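Local coordinates for twitching motility pilus retraction protein (Geobacter sulfurreducens PCA, PDB 5ZFQ) that probably powers the retraction of type IV pili by hydrolysing ATP, as a motor built of six copies of the chain, at residues H87-F99 with F107-A119. Numbering follows the deposited sequence. Where two conformers were deposited one is given.
Sequences HKFEEANELDLSF and FRGNVFIQRGAVA
With CG anti to the backbone N (chi1 -173°), the end of Asp96 swings over to strand 105-114, where Arg108, its chain bent at chi2 and chi3, brings its guanidinium across to meet it. In the antiparallel beta hairpin of strands 94-101 and 105-114, at one border of the six-stranded antiparallel sheet within this chain, Asp96 lies opposite Asn110 and Arg108 opposite Ser98, so carboxylate and guanidinium meet diagonally. Asp96 OD2 forms a salt bridge with Arg108 NH2, meeting the guanidinium at its edge with the two planes 21° apart. The other oxygen, OD1, offers its anti lone pair to Asn110 ND2 at 3.0 Å and also accepts from a water that in turn takes the N-H of Arg108 NE. Arg220 of the second subunit gives OD2 another cationic partner, and Glu203 of the same chain pairs with Arg108 NH1, consistent with a charged network reaching the subunit interface. An alanine in place of Asp96 would probably leave Arg108 NH2 and Asn110 ND2 without these acceptors and the guanidinium freer to turn. Beneath this polar face the backbones are joined in register by paired bonds at Leu95-Val111, Leu97-Gly109 and Phe99-Phe107, including a nearly straight one from Val111 N to Leu95 O (2.9 Å). On the face carrying these pairs, Phe107 CB lies over the Phe99 ring, 4.0 Å from its centroid; the two rings are near parallel but slid apart, and Leu33 of helix 29-38 packs against both. Leu97 CD2 lies 3.7 Å from Gly109 O. At the far end, helix 83-92 lowers Phe89 onto strands 105-114 and 117-125: Val111 CG1 sits over one ring face, Val118 CG2 comes to its edge, and Ile113 CD1 reaches Phe89 CZ at 3.6 Å.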
ATOM      1  N   HIS A  87     -23.632  14.274 -18.178  1.00 44.37           N
ATOM      2  CA  HIS A  87     -22.659  14.725 -17.182  0.55 44.78           C
ATOM      3  C   HIS A  87     -21.640  13.612 -16.911  1.00 44.41           C
ATOM      4  O   HIS A  87     -20.448  13.874 -16.773  1.00 44.97           O
ATOM      5  CB  HIS A  87     -23.366  15.150 -15.884  0.55 47.11           C
ATOM      6  CG  HIS A  87     -22.445  15.668 -14.814  0.55 49.08           C
ATOM      7  ND1 HIS A  87     -21.755  14.840 -13.955  0.55 49.45           N
ATOM      8  CD2 HIS A  87     -22.136  16.935 -14.441  0.55 51.06           C
ATOM      9  CE1 HIS A  87     -21.041  15.571 -13.117  0.55 51.38           C
ATOM     10  NE2 HIS A  87     -21.255  16.844 -13.389  0.55 52.35           N
ATOM     11  N   LYS A  88     -22.111  12.370 -16.834  1.00 43.72           N
ATOM     12  CA  LYS A  88     -21.208  11.261 -16.570  1.00 43.18           C
ATOM     13  C   LYS A  88     -20.185  11.157 -17.717  1.00 41.77           C
ATOM     14  O   LYS A  88     -18.977  11.027 -17.470  1.00 41.99           O
ATOM     15  CB  LYS A  88     -21.970   9.940 -16.392  1.00 43.43           C
ATOM     16  CG  LYS A  88     -21.140   8.856 -15.670  1.00 44.61           C
ATOM     17  CD  LYS A  88     -21.768   7.445 -15.738  1.00 44.98           C
ATOM     18  CE  LYS A  88     -20.939   6.435 -14.920  1.00 46.68           C
ATOM     19  NZ  LYS A  88     -21.121   4.983 -15.316  1.00 46.51           N
ATOM     20  N   PHE A  89     -20.671  11.253 -18.958  1.00 40.19           N
ATOM     21  CA  PHE A  89     -19.823  11.226 -20.154  1.00 38.85           C
ATOM     22  C   PHE A  89     -18.813  12.396 -20.272  1.00 50.67           C
ATOM     23  O   PHE A  89     -17.674  12.208 -20.679  1.00 49.96           O
ATOM     24  CB  PHE A  89     -20.711  11.192 -21.402  1.00 37.80           C
ATOM     25  CG  PHE A  89     -19.934  11.252 -22.703  1.00 37.01           C
ATOM     26  CD1 PHE A  89     -19.081  10.216 -23.066  1.00 29.41           C
ATOM     27  CD2 PHE A  89     -20.043  12.361 -23.553  1.00 36.26           C
ATOM     28  CE1 PHE A  89     -18.362  10.282 -24.255  1.00 32.12           C
ATOM     29  CE2 PHE A  89     -19.327  12.423 -24.743  1.00 34.46           C
ATOM     30  CZ  PHE A  89     -18.485  11.382 -25.093  1.00 32.73           C
ATOM     31  N   GLU A  90     -19.236  13.605 -19.935  1.00 52.00           N
ATOM     32  CA  GLU A  90     -18.365  14.766 -20.069  1.00 52.69           C
ATOM     33  C   GLU A  90     -17.248  14.769 -19.034  1.00 53.91           C
ATOM     34  O   GLU A  90     -16.187  15.351 -19.267  1.00 54.19           O
ATOM     35  CB  GLU A  90     -19.183  16.064 -19.991  1.00 53.99           C
ATOM     36  CG  GLU A  90     -19.845  16.386 -21.324  1.00 53.18           C
ATOM     37  CD  GLU A  90     -20.820  17.544 -21.284  1.00 54.72           C
ATOM     38  OE1 GLU A  90     -21.206  17.977 -20.173  1.00 56.52           O
ATOM     39  OE2 GLU A  90     -21.207  18.014 -22.387  1.00 54.39           O
ATOM     40  N   GLU A  91     -17.474  14.108 -17.905  1.00 55.22           N
ATOM     41  CA  GLU A  91     -16.435  13.952 -16.902  1.00 58.05           C
ATOM     42  C   GLU A  91     -15.466  12.820 -17.286  1.00 57.37           C
ATOM     43  O   GLU A  91     -14.262  12.898 -17.013  1.00 59.46           O
ATOM     44  CB  GLU A  91     -17.072  13.693 -15.533  1.00 62.26           C
ATOM     45  CG  GLU A  91     -16.099  13.257 -14.418  1.00 67.14           C
ATOM     46  CD  GLU A  91     -15.886  11.727 -14.355  1.00 69.78           C
ATOM     47  OE1 GLU A  91     -16.769  10.966 -14.842  1.00 70.25           O
ATOM     48  OE2 GLU A  91     -14.835  11.287 -13.820  1.00 72.21           O
ATOM     49  N   ALA A  92     -15.999  11.790 -17.942  1.00 54.77           N
ATOM     50  CA  ALA A  92     -15.291  10.529 -18.130  1.00 53.78           C
ATOM     51  C   ALA A  92     -14.709  10.310 -19.528  1.00 51.83           C
ATOM     52  O   ALA A  92     -13.747   9.545 -19.690  1.00 52.29           O
ATOM     53  CB  ALA A  92     -16.219   9.378 -17.797  1.00 34.65           C
ATOM     54  N   ASN A  93     -15.314  10.964 -20.521  1.00 48.69           N
ATOM     55  CA  ASN A  93     -15.067  10.720 -21.949  1.00 44.23           C
ATOM     56  C   ASN A  93     -15.359   9.272 -22.347  1.00 40.80           C
ATOM     57  O   ASN A  93     -14.866   8.758 -23.353  1.00 38.72           O
ATOM     58  CB  ASN A  93     -13.646  11.123 -22.330  1.00 43.76           C
ATOM     59  CG  ASN A  93     -13.526  12.605 -22.573  1.00 43.20           C
ATOM     60  OD1 ASN A  93     -14.358  13.398 -22.106  1.00 43.10           O
ATOM     61  ND2 ASN A  93     -12.512  12.994 -23.324  1.00 43.34           N
ATOM     62  N   GLU A  94     -16.209   8.642 -21.549  1.00 39.96           N
ATOM     63  CA  GLU A  94     -16.646   7.276 -21.768  1.00 38.75           C
ATOM     64  C   GLU A  94     -18.019   7.085 -21.137  1.00 37.66           C
ATOM     65  O   GLU A  94     -18.236   7.444 -19.970  1.00 38.12           O
ATOM     66  CB  GLU A  94     -15.623   6.269 -21.199  1.00 40.60           C
ATOM     67  CG  GLU A  94     -14.588   5.777 -22.228  1.00 41.85           C
ATOM     68  CD  GLU A  94     -13.212   6.373 -22.050  1.00 44.78           C
ATOM     69  OE1 GLU A  94     -12.911   7.045 -21.024  1.00 46.41           O
ATOM     70  OE2 GLU A  94     -12.412   6.168 -22.973  1.00 45.34           O
ATOM     71  N   LEU A  95     -18.948   6.551 -21.926  1.00 35.75           N
ATOM     72  CA  LEU A  95     -20.275   6.201 -21.434  1.00 35.48           C
ATOM     73  C   LEU A  95     -20.787   4.970 -22.162  1.00 35.26           C
ATOM     74  O   LEU A  95     -20.707   4.884 -23.392  1.00 34.83           O
ATOM     75  CB  LEU A  95     -21.255   7.357 -21.620  1.00 35.01           C
ATOM     76  CG  LEU A  95     -22.646   7.146 -21.039  1.00 35.38           C
ATOM     77  CD1 LEU A  95     -22.622   7.338 -19.513  1.00 36.90           C
ATOM     78  CD2 LEU A  95     -23.611   8.086 -21.698  1.00 35.05           C
ATOM     79  N   ASP A  96     -21.329   4.018 -21.416  1.00 35.44           N
ATOM     80  CA  ASP A  96     -21.884   2.822 -22.038  1.00 34.58           C
ATOM     81  C   ASP A  96     -23.237   2.545 -21.420  1.00 34.65           C
ATOM     82  O   ASP A  96     -23.345   2.465 -20.205  1.00 35.38           O
ATOM     83  CB  ASP A  96     -20.930   1.631 -21.855  1.00 34.94           C
ATOM     84  CG  ASP A  96     -21.368   0.398 -22.625  1.00 34.97           C
ATOM     85  OD1 ASP A  96     -21.070   0.305 -23.843  1.00 33.87           O
ATOM     86  OD2 ASP A  96     -22.011  -0.482 -21.998  1.00 36.14           O
ATOM     87  N   LEU A  97     -24.273   2.401 -22.238  1.00 34.49           N
ATOM     88  CA  LEU A  97     -25.616   2.213 -21.679  1.00 35.95           C
ATOM     89  C   LEU A  97     -26.518   1.292 -22.517  1.00 36.14           C
ATOM     90  O   LEU A  97     -26.137   0.839 -23.612  1.00 35.24           O
ATOM     91  CB  LEU A  97     -26.318   3.570 -21.514  1.00 36.35           C
ATOM     92  CG  LEU A  97     -26.879   4.171 -22.817  1.00 35.56           C
ATOM     93  CD1 LEU A  97     -27.956   5.163 -22.508  1.00 36.20           C
ATOM     94  CD2 LEU A  97     -25.788   4.801 -23.717  1.00 34.33           C
ATOM     95  N   SER A  98     -27.717   1.031 -21.992  1.00 37.49           N
ATOM     96  CA  SER A  98     -28.795   0.444 -22.778  1.00 38.64           C
ATOM     97  C   SER A  98     -30.005   1.387 -22.805  1.00 40.61           C
ATOM     98  O   SER A  98     -30.192   2.222 -21.906  1.00 41.71           O
ATOM     99  CB  SER A  98     -29.205  -0.924 -22.232  1.00 39.74           C
ATOM    100  OG  SER A  98     -29.666  -0.820 -20.896  1.00 41.47           O
ATOM    101  N   PHE A  99     -30.816   1.260 -23.851  1.00 41.00           N
ATOM    102  CA  PHE A  99     -32.041   2.036 -23.963  1.00 42.18           C
ATOM    103  C   PHE A  99     -32.994   1.353 -24.935  1.00 43.63           C
ATOM    104  O   PHE A  99     -32.594   0.421 -25.658  1.00 42.56           O
ATOM    105  CB  PHE A  99     -31.743   3.474 -24.415  1.00 40.49           C
ATOM    106  CG  PHE A  99     -31.056   3.575 -25.758  1.00 37.99           C
ATOM    107  CD1 PHE A  99     -29.685   3.427 -25.868  1.00 36.41           C
ATOM    108  CD2 PHE A  99     -31.785   3.844 -26.903  1.00 37.60           C
ATOM    109  CE1 PHE A  99     -29.053   3.540 -27.103  1.00 35.33           C
ATOM    110  CE2 PHE A  99     -31.157   3.944 -28.138  1.00 36.42           C
ATOM    111  CZ  PHE A  99     -29.792   3.798 -28.239  1.00 35.11           C
ATOM    112  N   PHE A 107     -31.568  -1.197 -27.395  1.00 43.53           N
ATOM    113  CA  PHE A 107     -30.220  -1.056 -27.935  1.00 39.27           C
ATOM    114  C   PHE A 107     -29.193  -0.973 -26.828  1.00 37.43           C
ATOM    115  O   PHE A 107     -29.513  -0.609 -25.709  1.00 38.06           O
ATOM    116  CB  PHE A 107     -30.125   0.182 -28.829  1.00 37.14           C
ATOM    117  CG  PHE A 107     -31.089   0.168 -29.988  1.00 37.02           C
ATOM    118  CD1 PHE A 107     -32.398   0.613 -29.831  1.00 37.93           C
ATOM    119  CD2 PHE A 107     -30.697  -0.307 -31.223  1.00 36.50           C
ATOM    120  CE1 PHE A 107     -33.293   0.597 -30.897  1.00 38.58           C
ATOM    121  CE2 PHE A 107     -31.592  -0.324 -32.288  1.00 37.33           C
ATOM    122  CZ  PHE A 107     -32.891   0.134 -32.124  1.00 38.15           C
ATOM    123  N   ARG A 108     -27.955  -1.331 -27.142  1.00 35.52           N
ATOM    124  CA  ARG A 108     -26.816  -0.887 -26.341  1.00 33.84           C
ATOM    125  C   ARG A 108     -26.147   0.259 -27.096  1.00 32.23           C
ATOM    126  O   ARG A 108     -26.060   0.238 -28.329  1.00 32.03           O
ATOM    127  CB  ARG A 108     -25.829  -2.021 -26.086  1.00 33.28           C
ATOM    128  CG  ARG A 108     -26.350  -3.067 -25.179  1.00 34.20           C
ATOM    129  CD  ARG A 108     -25.225  -3.583 -24.358  1.00 35.35           C
ATOM    130  NE  ARG A 108     -24.565  -2.557 -23.545  1.00 35.45           N
ATOM    131  CZ  ARG A 108     -24.926  -2.249 -22.300  1.00 36.69           C
ATOM    132  NH1 ARG A 108     -25.961  -2.875 -21.730  1.00 37.56           N
ATOM    133  NH2 ARG A 108     -24.261  -1.306 -21.624  1.00 36.88           N
ATOM    134  N   GLY A 109     -25.702   1.268 -26.365  1.00 31.62           N
ATOM    135  CA  GLY A 109     -25.019   2.388 -26.975  1.00 30.91           C
ATOM    136  C   GLY A 109     -23.667   2.578 -26.327  1.00 31.37           C
ATOM    137  O   GLY A 109     -23.501   2.324 -25.117  1.00 32.83           O
ATOM    138  N   ASN A 110     -22.681   2.989 -27.116  1.00 30.30           N
ATOM    139  CA  ASN A 110     -21.416   3.389 -26.532  1.00 30.05           C
ATOM    140  C   ASN A 110     -20.908   4.687 -27.122  1.00 30.17           C
ATOM    141  O   ASN A 110     -20.774   4.821 -28.340  1.00 30.49           O
ATOM    142  CB  ASN A 110     -20.370   2.299 -26.696  1.00 30.21           C
ATOM    143  CG  ASN A 110     -19.087   2.634 -25.972  1.00 31.33           C
ATOM    144  OD1 ASN A 110     -18.171   3.198 -26.564  1.00 32.17           O
ATOM    145  ND2 ASN A 110     -19.030   2.333 -24.680  1.00 27.43           N
ATOM    146  N   VAL A 111     -20.619   5.633 -26.240  1.00 30.17           N
ATOM    147  CA  VAL A 111     -20.259   6.985 -26.630  1.00 30.10           C
ATOM    148  C   VAL A 111     -18.864   7.258 -26.160  1.00 31.01           C
ATOM    149  O   VAL A 111     -18.564   7.028 -24.990  1.00 32.55           O
ATOM    150  CB  VAL A 111     -21.205   8.040 -26.014  1.00 29.94           C
ATOM    151  CG1 VAL A 111     -20.907   9.420 -26.582  1.00 30.02           C
ATOM    152  CG2 VAL A 111     -22.643   7.659 -26.260  1.00 29.25           C
ATOM    153  N   PHE A 112     -18.002   7.739 -27.049  1.00 30.70           N
ATOM    154  CA  PHE A 112     -16.614   7.999 -26.672  1.00 31.51           C
ATOM    155  C   PHE A 112     -16.109   9.236 -27.400  1.00 31.99           C
ATOM    156  O   PHE A 112     -16.821   9.796 -28.239  1.00 31.20           O
ATOM    157  CB  PHE A 112     -15.705   6.772 -26.955  1.00 27.58           C
ATOM    158  CG  PHE A 112     -15.711   6.292 -28.405  1.00 27.34           C
ATOM    159  CD1 PHE A 112     -16.747   5.490 -28.890  1.00 26.71           C
ATOM    160  CD2 PHE A 112     -14.646   6.588 -29.259  1.00 27.81           C
ATOM    161  CE1 PHE A 112     -16.738   5.029 -30.218  1.00 27.02           C
ATOM    162  CE2 PHE A 112     -14.628   6.134 -30.593  1.00 27.81           C
ATOM    163  CZ  PHE A 112     -15.666   5.353 -31.070  1.00 27.57           C
ATOM    164  N   ILE A 113     -14.890   9.663 -27.053  1.00 33.08           N
ATOM    165  CA  ILE A 113     -14.242  10.771 -27.736  1.00 33.43           C
ATOM    166  C   ILE A 113     -13.127  10.244 -28.626  1.00 33.48           C
ATOM    167  O   ILE A 113     -12.237   9.492 -28.183  1.00 33.66           O
ATOM    168  CB  ILE A 113     -13.661  11.829 -26.748  1.00 31.98           C
ATOM    169  CG1 ILE A 113     -14.770  12.470 -25.905  1.00 32.29           C
ATOM    170  CG2 ILE A 113     -12.948  12.924 -27.516  1.00 32.31           C
ATOM    171  CD1 ILE A 113     -15.853  13.149 -26.727  1.00 30.07           C
ATOM    172  N   GLN A 114     -13.167  10.625 -29.895  1.00 33.29           N
ATOM    173  CA  GLN A 114     -12.018  10.348 -30.749  1.00 33.37           C
ATOM    174  C   GLN A 114     -11.653  11.618 -31.499  1.00 33.28           C
ATOM    175  O   GLN A 114     -12.512  12.286 -32.067  1.00 31.57           O
ATOM    176  CB  GLN A 114     -12.295   9.166 -31.694  1.00 32.54           C
ATOM    177  CG  GLN A 114     -13.258   9.430 -32.832  1.00 32.20           C
ATOM    178  CD  GLN A 114     -12.535   9.888 -34.094  1.00 33.69           C
ATOM    179  OE1 GLN A 114     -11.441   9.390 -34.425  1.00 34.35           O
ATOM    180  NE2 GLN A 114     -13.136  10.854 -34.803  1.00 34.09           N
ATOM    181  N   ARG A 115     -10.367  11.953 -31.444  1.00 35.32           N
ATOM    182  CA  ARG A 115      -9.824  13.146 -32.085  1.00 37.06           C
ATOM    183  C   ARG A 115     -10.666  14.415 -31.804  1.00 36.90           C
ATOM    184  O   ARG A 115     -10.966  15.207 -32.714  1.00 36.76           O
ATOM    185  CB  ARG A 115      -9.672  12.886 -33.587  1.00 37.46           C
ATOM    186  CG  ARG A 115      -8.409  12.089 -33.907  1.00 38.91           C
ATOM    187  CD  ARG A 115      -8.286  11.761 -35.382  1.00 40.25           C
ATOM    188  NE  ARG A 115      -9.237  10.726 -35.815  1.00 39.87           N
ATOM    189  CZ  ARG A 115      -9.274  10.206 -37.050  1.00 41.35           C
ATOM    190  NH1 ARG A 115      -8.408  10.623 -37.983  1.00 43.50           N
ATOM    191  NH2 ARG A 115     -10.168   9.268 -37.360  1.00 40.24           N
ATOM    192  N   GLY A 116     -11.055  14.580 -30.539  1.00 36.87           N
ATOM    193  CA  GLY A 116     -11.787  15.756 -30.103  1.00 37.81           C
ATOM    194  C   GLY A 116     -13.283  15.727 -30.373  1.00 37.48           C
ATOM    195  O   GLY A 116     -13.997  16.680 -30.032  1.00 38.68           O
ATOM    196  N   ALA A 117     -13.753  14.643 -30.989  1.00 36.05           N
ATOM    197  CA  ALA A 117     -15.149  14.523 -31.384  1.00 30.70           C
ATOM    198  C   ALA A 117     -15.861  13.362 -30.697  1.00 38.13           C
ATOM    199  O   ALA A 117     -15.261  12.348 -30.349  1.00 38.15           O
ATOM    200  CB  ALA A 117     -15.256  14.365 -32.895  1.00 30.73           C
ATOM    201  N   VAL A 118     -17.161  13.527 -30.532  1.00 28.97           N
ATOM    202  CA  VAL A 118     -18.027  12.476 -30.054  1.00 31.06           C
ATOM    203  C   VAL A 118     -18.138  11.394 -31.116  1.00 29.93           C
ATOM    204  O   VAL A 118     -18.147  11.680 -32.308  1.00 30.22           O
ATOM    205  CB  VAL A 118     -19.418  13.040 -29.690  1.00 31.29           C
ATOM    206  CG1 VAL A 118     -20.407  11.930 -29.410  1.00 27.29           C
ATOM    207  CG2 VAL A 118     -19.285  13.932 -28.483  1.00 28.87           C
ATOM    208  N   ALA A 119     -18.187  10.146 -30.668  1.00 28.84           N
ATOM    209  CA  ALA A 119     -18.300   8.999 -31.551  1.00 28.09           C
ATOM    210  C   ALA A 119     -19.215   7.966 -30.884  1.00 28.30           C
ATOM    211  O   ALA A 119     -19.172   7.779 -29.667  1.00 28.79           O
ATOM    212  CB  ALA A 119     -16.921   8.408 -31.860  1.00 27.55           C
TER
HETATM  213  O   HOH W   1     -22.653  -1.091 -25.167  1.00 38.43           O